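Local coordinates for protein trans-4-hydroxy-L-proline dehydratase (Clostridioides difficile 70-100-2010, PDB 6VXC) that uses a glycyl radical to dehydrate trans-4-hydroxy-L-proline to (S)-1-pyrroline-5-carboxylate in the anaerobic breakdown of hydroxyproline, at residues 497-500 against 501-504; 509-512 against 513-517; 632-635 against 636-639. All coordinates share one frame; numbering follows the deposited sequence.

Contact 1 (497-500 against 501-504)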
loop_
_atom_site.group_PDB
_atom_site.type_symbol
_atom_site.label_atom_id
_atom_site.label_comp_id
_atom_site.label_asym_id
_atom_site.label_seq_id
_atom_site.Cartn_x
_atom_site.Cartn_y
_atom_site.Cartn_z
ATOM N N THR A 497 -28.540 -6.560 -19.265
ATOM C CA THR A 497 -27.868 -6.621 -20.558
ATOM C C THR A 497 -28.372 -7.759 -21.444
ATOM O O THR A 497 -27.915 -7.890 -22.582
ATOM C CB THR A 497 -26.342 -6.719 -20.367
ATOM O OG1 THR A 497 -26.031 -7.661 -19.338
ATOM C CG2 THR A 497 -25.773 -5.356 -19.992
ATOM N N GLY A 498 -29.301 -8.570 -20.961
ATOM C CA GLY A 498 -29.900 -9.616 -21.766
ATOM C C GLY A 498 -29.739 -10.981 -21.135
ATOM O O GLY A 498 -28.851 -11.192 -20.305
ATOM N N ASP A 499 -30.634 -11.890 -21.481
ATOM C CA ASP A 499 -30.494 -13.295 -21.113
ATOM C C ASP A 499 -29.325 -13.890 -21.882
ATOM O O ASP A 499 -29.365 -13.906 -23.115
ATOM C CB ASP A 499 -31.793 -14.052 -21.420
ATOM C CG ASP A 499 -31.761 -15.492 -20.935
ATOM O OD1 ASP A 499 -30.685 -16.127 -20.995
ATOM O OD2 ASP A 499 -32.808 -15.987 -20.480
ATOM N N PRO A 500 -28.283 -14.395 -21.216
ATOM C CA PRO A 500 -27.109 -14.898 -21.956
ATOM C C PRO A 500 -27.418 -16.035 -22.908
ATOM O O PRO A 500 -26.669 -16.235 -23.868
ATOM C CB PRO A 500 -26.163 -15.376 -20.845
ATOM C CG PRO A 500 -26.705 -14.845 -19.580
ATOM C CD PRO A 500 -28.171 -14.635 -19.770
ATOM N N ARG A 501 -28.480 -16.803 -22.662
ATOM C CA ARG A 501 -28.867 -17.870 -23.578
ATOM C C ARG A 501 -29.242 -17.334 -24.956
ATOM O O ARG A 501 -29.233 -18.095 -25.924
ATOM C CB ARG A 501 -30.028 -18.671 -22.987
ATOM C CG ARG A 501 -29.716 -19.303 -21.631
ATOM C CD ARG A 501 -30.994 -19.628 -20.877
ATOM N NE ARG A 501 -30.729 -20.156 -19.542
ATOM C CZ ARG A 501 -30.555 -19.397 -18.462
ATOM N NH1 ARG A 501 -30.324 -19.952 -17.276
ATOM N NH2 ARG A 501 -30.610 -18.077 -18.577
ATOM N N ASN A 502 -29.580 -16.053 -25.071
ATOM C CA ASN A 502 -29.910 -15.476 -26.366
ATOM C C ASN A 502 -28.710 -14.870 -27.072
ATOM O O ASN A 502 -28.847 -14.424 -28.213
ATOM C CB ASN A 502 -30.993 -14.409 -26.221
ATOM C CG ASN A 502 -32.294 -14.976 -25.712
ATOM O OD1 ASN A 502 -32.636 -16.120 -26.008
ATOM N ND2 ASN A 502 -33.035 -14.178 -24.959
ATOM N N PHE A 503 -27.548 -14.836 -26.434
ATOM C CA PHE A 503 -26.369 -14.318 -27.107
ATOM C C PHE A 503 -25.977 -15.295 -28.211
ATOM O O PHE A 503 -25.788 -16.485 -27.956
ATOM C CB PHE A 503 -25.232 -14.124 -26.105
ATOM C CG PHE A 503 -25.501 -13.057 -25.078
ATOM C CD1 PHE A 503 -26.464 -12.090 -25.297
ATOM C CD2 PHE A 503 -24.778 -13.011 -23.899
ATOM C CE1 PHE A 503 -26.698 -11.103 -24.353
ATOM C CE2 PHE A 503 -25.013 -12.028 -22.961
ATOM C CZ PHE A 503 -25.971 -11.081 -23.185
ATOM N N GLN A 504 -25.909 -14.808 -29.444
ATOM C CA GLN A 504 -25.609 -15.672 -30.571
ATOM C C GLN A 504 -24.123 -15.778 -30.844
ATOM O O GLN A 504 -23.712 -16.653 -31.612
ATOM C CB GLN A 504 -26.325 -15.171 -31.831
ATOM C CG GLN A 504 -27.828 -15.389 -31.774
ATOM C CD GLN A 504 -28.178 -16.843 -31.465
ATOM O OE1 GLN A 504 -27.726 -17.769 -32.157
ATOM N NE2 GLN A 504 -28.966 -17.054 -30.407
HETATM O O HOH W 1 -32.476 -11.325 -24.141
HETATM O O HOH W 2 -25.612 -18.031 -25.612
#
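Asp-499 grips Arg-501 through a single carboxylate oxygen. Asp-499 OD1 accepts from the backbone N of Arg-501 at 2.8 Å on its anti side, and from Arg-501 NH2 at 3.1 Å on its syn side, the two donors arriving from opposite faces of the carboxylate plane. The second bond is a salt bridge: OD1 lies close to the guanidinium plane, while carboxylate and guanidinium stand nearly perpendicular, 85° apart. With CG of Asp-499 turned anti to its own N (chi1 -174°), the acid folds over the start of the 3-10 turn. There the bond from Arg-501 N to Asp-499 OD1 closes an Asx turn, and the backbone closes by Asn-502 N to Asp-499 O (2.9 Å) and Phe-503 N to Pro-500 O (3.1 Å). The Phe-503 ring takes Pro-500 CA over one face, offset toward the rim, in a CH-pi contact 3.8 Å from the centroid, and Thr-497 O lies at the ring edge. One water joins Asp-499 N to Asn-502 ND2; another donates to Pro-500 O and Phe-503 O. Further out, Arg-501 NE has a second acid, Asp-598, Pro-500 rests on Met-597 and Leu-601, and Phe-503 packs on Ala-512 of helix 506-538.

Contact 2 (509-512 against 513-517); sequences LFEA and FKKQL
Phe-510 meets both Phe-513 and Lys-514, the residues three and four places further along helix 506-538. Among the aromatic contacts, the two phenyl rings are tilted by only 21° but displaced so that little face is shared; their centroids are 5.8 Å apart and the touch is made by Phe-510 CE1 and Phe-513 CD2 at 3.7 Å. The aliphatic part of Lys-514 supplies a CH-pi contact: its CG stands over one face of Phe-510, 4.2 Å from the centroid. A bend at chi3 (-72°) turns Lys-514 CE back to the ring, 3.9 Å from Phe-510 CD2, while Lys-514 CD lies 3.8 Å from Phe-510 CE2.

Electrostatics plays a looser role. The chains of Glu-511 and Lys-515 run alongside each other, yet Glu-511 OE2 and Lys-515 NZ stay 4.0 Å apart, too far for a salt bridge. Regular helical hydrogen bonding joins the four pairs from Phe-513 N to Leu-509 O through Gln-516 N to Ala-512 O, each 3.0 Å long. Outside, Phe-513 reaches Ile-578 and Ile-476, Phe-510 reaches Leu-582, and the amide of Gln-516 is held by Ile-495 O and Thr-497 OG1.

Phe-510 and Phe-513 thus turn aromatic carbon to the neighbouring helices, with the aliphatic carbon of Lys-514 bordering the Phe-510 ring, whereas the exposed Glu-511 and Lys-515 probably attract each other only weakly across a solvent-facing side.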
loop_
_atom_site.group_PDB
_atom_site.type_symbol
_atom_site.label_atom_id
_atom_site.label_comp_id
_atom_site.label_asym_id
_atom_site.label_seq_id
_atom_site.Cartn_x
_atom_site.Cartn_y
_atom_site.Cartn_z
ATOM N N LEU A 509 -21.695 -11.575 -26.153
ATOM C CA LEU A 509 -21.451 -11.722 -24.719
ATOM C C LEU A 509 -20.446 -10.688 -24.211
ATOM O O LEU A 509 -20.647 -10.085 -23.159
ATOM C CB LEU A 509 -20.956 -13.132 -24.405
ATOM C CG LEU A 509 -20.399 -13.313 -22.990
ATOM C CD1 LEU A 509 -21.476 -13.185 -21.906
ATOM C CD2 LEU A 509 -19.650 -14.619 -22.880
ATOM N N PHE A 510 -19.346 -10.485 -24.934
ATOM C CA PHE A 510 -18.324 -9.558 -24.459
ATOM C C PHE A 510 -18.831 -8.122 -24.436
ATOM O O PHE A 510 -18.435 -7.348 -23.566
ATOM C CB PHE A 510 -17.059 -9.650 -25.308
ATOM C CG PHE A 510 -15.871 -8.908 -24.712
ATOM C CD1 PHE A 510 -15.372 -9.255 -23.462
ATOM C CD2 PHE A 510 -15.255 -7.879 -25.412
ATOM C CE1 PHE A 510 -14.276 -8.571 -22.901
ATOM C CE2 PHE A 510 -14.165 -7.201 -24.865
ATOM C CZ PHE A 510 -13.677 -7.551 -23.608
ATOM N N GLU A 511 -19.691 -7.751 -25.384
ATOM C CA GLU A 511 -20.318 -6.432 -25.350
ATOM C C GLU A 511 -21.199 -6.266 -24.119
ATOM O O GLU A 511 -21.186 -5.211 -23.485
ATOM C CB GLU A 511 -21.127 -6.212 -26.628
ATOM C CG GLU A 511 -22.148 -5.085 -26.537
ATOM C CD GLU A 511 -23.120 -5.085 -27.728
ATOM O OE1 GLU A 511 -22.716 -4.638 -28.823
ATOM O OE2 GLU A 511 -24.276 -5.561 -27.581
ATOM N N ALA A 512 -21.970 -7.298 -23.766
ATOM C CA ALA A 512 -22.774 -7.248 -22.548
ATOM C C ALA A 512 -21.896 -7.086 -21.309
ATOM O O ALA A 512 -22.220 -6.308 -20.404
ATOM C CB ALA A 512 -23.633 -8.513 -22.430
ATOM N N PHE A 513 -20.779 -7.815 -21.254
ATOM C CA PHE A 513 -19.838 -7.644 -20.149
ATOM C C PHE A 513 -19.325 -6.213 -20.070
ATOM O O PHE A 513 -19.238 -5.637 -18.980
ATOM C CB PHE A 513 -18.659 -8.605 -20.311
ATOM C CG PHE A 513 -17.463 -8.266 -19.445
ATOM C CD1 PHE A 513 -17.448 -8.597 -18.103
ATOM C CD2 PHE A 513 -16.372 -7.599 -19.984
ATOM C CE1 PHE A 513 -16.352 -8.284 -17.304
ATOM C CE2 PHE A 513 -15.275 -7.268 -19.197
ATOM C CZ PHE A 513 -15.263 -7.608 -17.852
ATOM N N LYS A 514 -18.954 -5.637 -21.216
ATOM C CA LYS A 514 -18.457 -4.268 -21.226
ATOM C C LYS A 514 -19.519 -3.280 -20.753
ATOM O O LYS A 514 -19.194 -2.298 -20.072
ATOM C CB LYS A 514 -17.952 -3.913 -22.625
ATOM C CG LYS A 514 -16.633 -4.614 -22.977
ATOM C CD LYS A 514 -15.938 -3.957 -24.168
ATOM C CE LYS A 514 -16.658 -4.233 -25.489
ATOM N NZ LYS A 514 -15.942 -3.706 -26.701
ATOM N N LYS A 515 -20.793 -3.550 -21.046
ATOM C CA LYS A 515 -21.854 -2.688 -20.528
ATOM C C LYS A 515 -21.998 -2.828 -19.018
ATOM O O LYS A 515 -22.184 -1.827 -18.321
ATOM C CB LYS A 515 -23.190 -2.991 -21.202
ATOM C CG LYS A 515 -23.288 -2.589 -22.659
ATOM C CD LYS A 515 -24.720 -2.838 -23.127
ATOM C CE LYS A 515 -24.849 -2.855 -24.628
ATOM N NZ LYS A 515 -26.259 -3.191 -24.978
ATOM N N GLN A 516 -21.909 -4.054 -18.488
ATOM C CA GLN A 516 -21.935 -4.191 -17.037
ATOM C C GLN A 516 -20.752 -3.468 -16.408
ATOM O O GLN A 516 -20.907 -2.780 -15.398
ATOM C CB GLN A 516 -21.945 -5.660 -16.635
ATOM C CG GLN A 516 -23.190 -6.410 -17.067
ATOM C CD GLN A 516 -24.363 -6.163 -16.147
ATOM O OE1 GLN A 516 -24.252 -5.460 -15.139
ATOM N NE2 GLN A 516 -25.493 -6.763 -16.479
ATOM N N LEU A 517 -19.571 -3.584 -17.022
ATOM C CA LEU A 517 -18.381 -2.894 -16.533
ATOM C C LEU A 517 -18.582 -1.381 -16.506
ATOM O O LEU A 517 -18.250 -0.720 -15.518
ATOM C CB LEU A 517 -17.188 -3.257 -17.413
ATOM C CG LEU A 517 -15.814 -2.676 -17.108
ATOM C CD1 LEU A 517 -15.437 -3.004 -15.686
ATOM C CD2 LEU A 517 -14.802 -3.264 -18.087
#

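Contact 3 (632-635 against 636-639)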
loop_
_atom_site.group_PDB
_atom_site.type_symbol
_atom_site.label_atom_id
_atom_site.label_comp_id
_atom_site.label_asym_id
_atom_site.label_seq_id
_atom_site.Cartn_x
_atom_site.Cartn_y
_atom_site.Cartn_z
ATOM N N ALA A 632 -5.933 -17.791 -25.230
ATOM C CA ALA A 632 -6.317 -17.217 -23.948
ATOM C C ALA A 632 -5.753 -15.804 -23.775
ATOM O O ALA A 632 -6.441 -14.910 -23.272
ATOM C CB ALA A 632 -5.834 -18.116 -22.809
ATOM N N ASP A 633 -4.512 -15.579 -24.209
ATOM C CA ASP A 633 -3.858 -14.313 -23.909
ATOM C C ASP A 633 -4.463 -13.146 -24.679
ATOM O O ASP A 633 -4.445 -12.014 -24.186
ATOM C CB ASP A 633 -2.361 -14.405 -24.201
ATOM C CG ASP A 633 -1.637 -15.361 -23.259
ATOM O OD1 ASP A 633 -2.261 -15.843 -22.290
ATOM O OD2 ASP A 633 -0.431 -15.593 -23.483
ATOM N N GLU A 634 -4.991 -13.389 -25.879
ATOM C CA GLU A 634 -5.671 -12.320 -26.600
ATOM C C GLU A 634 -6.940 -11.896 -25.882
ATOM O O GLU A 634 -7.356 -10.735 -25.980
ATOM C CB GLU A 634 -6.017 -12.768 -28.022
ATOM C CG GLU A 634 -4.843 -12.813 -28.953
ATOM C CD GLU A 634 -5.209 -13.337 -30.329
ATOM O OE1 GLU A 634 -6.395 -13.690 -30.549
ATOM O OE2 GLU A 634 -4.303 -13.400 -31.185
ATOM N N ILE A 635 -7.596 -12.837 -25.209
ATOM C CA ILE A 635 -8.767 -12.499 -24.412
ATOM C C ILE A 635 -8.350 -11.695 -23.193
ATOM O O ILE A 635 -9.013 -10.716 -22.824
ATOM C CB ILE A 635 -9.534 -13.780 -24.043
ATOM C CG1 ILE A 635 -10.094 -14.413 -25.324
ATOM C CG2 ILE A 635 -10.658 -13.482 -23.062
ATOM C CD1 ILE A 635 -10.950 -15.621 -25.076
ATOM N N MET A 636 -7.234 -12.077 -22.561
ATOM C CA MET A 636 -6.682 -11.245 -21.498
ATOM C C MET A 636 -6.485 -9.815 -21.974
ATOM O O MET A 636 -6.818 -8.861 -21.268
ATOM C CB MET A 636 -5.369 -11.823 -20.968
ATOM C CG MET A 636 -4.712 -10.931 -19.888
ATOM S SD MET A 636 -3.765 -9.535 -20.531
ATOM C CE MET A 636 -2.307 -10.385 -21.145
ATOM N N GLN A 637 -5.887 -9.649 -23.151
ATOM C CA GLN A 637 -5.644 -8.307 -23.664
ATOM C C GLN A 637 -6.950 -7.546 -23.887
ATOM O O GLN A 637 -7.039 -6.354 -23.584
ATOM C CB GLN A 637 -4.833 -8.383 -24.947
ATOM C CG GLN A 637 -3.382 -8.806 -24.749
ATOM C CD GLN A 637 -2.642 -8.893 -26.066
ATOM O OE1 GLN A 637 -3.113 -9.521 -27.002
ATOM N NE2 GLN A 637 -1.510 -8.222 -26.162
ATOM N N GLU A 638 -7.968 -8.219 -24.421
ATOM C CA GLU A 638 -9.250 -7.556 -24.652
ATOM C C GLU A 638 -9.873 -7.110 -23.342
ATOM O O GLU A 638 -10.371 -5.988 -23.231
ATOM C CB GLU A 638 -10.203 -8.487 -25.401
ATOM C CG GLU A 638 -9.793 -8.731 -26.830
ATOM C CD GLU A 638 -10.754 -9.645 -27.587
ATOM O OE1 GLU A 638 -11.842 -9.970 -27.045
ATOM O OE2 GLU A 638 -10.409 -10.034 -28.732
ATOM N N ILE A 639 -9.845 -7.977 -22.331
ATOM C CA ILE A 639 -10.379 -7.615 -21.027
ATOM C C ILE A 639 -9.586 -6.450 -20.447
ATOM O O ILE A 639 -10.155 -5.467 -19.963
ATOM C CB ILE A 639 -10.380 -8.835 -20.080
ATOM C CG1 ILE A 639 -11.258 -9.973 -20.619
ATOM C CG2 ILE A 639 -10.837 -8.418 -18.699
ATOM C CD1 ILE A 639 -11.024 -11.335 -19.902
#
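Two turns of the amphipathic helix 630-647 are joined here, and Ile-635 and Ile-639, one turn apart, carry the side-chain contact on its buried face. Ile-635 CG2 meets Ile-639 CD1 at 3.8 Å, branch against chain end. In Ile-639 CG1 is anti to the carbonyl carbon (chi1 -61°) and lies back over the preceding turn, 3.2 Å from Ile-635 O; CD1 of Ile-639 follows it at 3.6 Å from the same oxygen. Ile-635 O also accepts the backbone N of Ile-639 at 2.9 Å with a nearly straight N-H...O angle of 170°, so one carbonyl is both hydrogen-bonded and covered by aliphatic carbon.

The same helical pattern runs through Met-636 N to Ala-632 O, Gln-637 N to Asp-633 O and Glu-638 N to Glu-634 O. Met-636 leaves with CG anti to N and then doubles back at chi2 and chi3, which carries its CE to 4.1 Å from Asp-633 O. On the more solvent-facing side, the carboxylate of Glu-634 and the amide of Gln-637 happen to lie with planes 17° apart but do not pair; the nearest approach is Glu-634 CG to Gln-637 OE1 at 4.2 Å. Glu-634 OE1 and Glu-638 OE2 are 5.7 Å apart, not in contact, and may repel mildly.

The polar ends of Asp-633 and Gln-637 find stronger partners elsewhere: Asp-633 OD2 forms a salt bridge with Lys-712 and a hydrogen bond with Ser-709, and Gln-637 NE2 donates to Lys-712 O, which fixes the amide. Towards helix 575-591, Ile-635 lies on Thr-583, Met-636 on Thr-579 and Ile-639 on Ile-575 and Leu-582, while Ile-635 also meets Tyr-506 and Ile-639 meets Phe-510, both of helix 506-538.

Overall arrangement
Contacts 2 and 3 are largely buried stretches of two helices, 506-538 and 630-647, that both pack on helix 575-591 and share Leu-582 as a neighbour; they meet directly where Phe-510 packs on Glu-638 and Ile-639. Contact 1, whose centre is about 40 Å from the centre of the chain, is the more exposed turn leading into helix 506-538. It touches contact 2 through Thr-497 and Phe-503, but stays about 14 Å (nearest atoms) from contact 3. Chemistry follows place: an Asx turn, salt bridge and waters hold the turn, aromatic and lysine-aliphatic contacts mark 509-517, and branched aliphatic packing marks 632-639. All three lie away from the glycyl-radical site and the presumed catalytic Cys-454 and Glu-456.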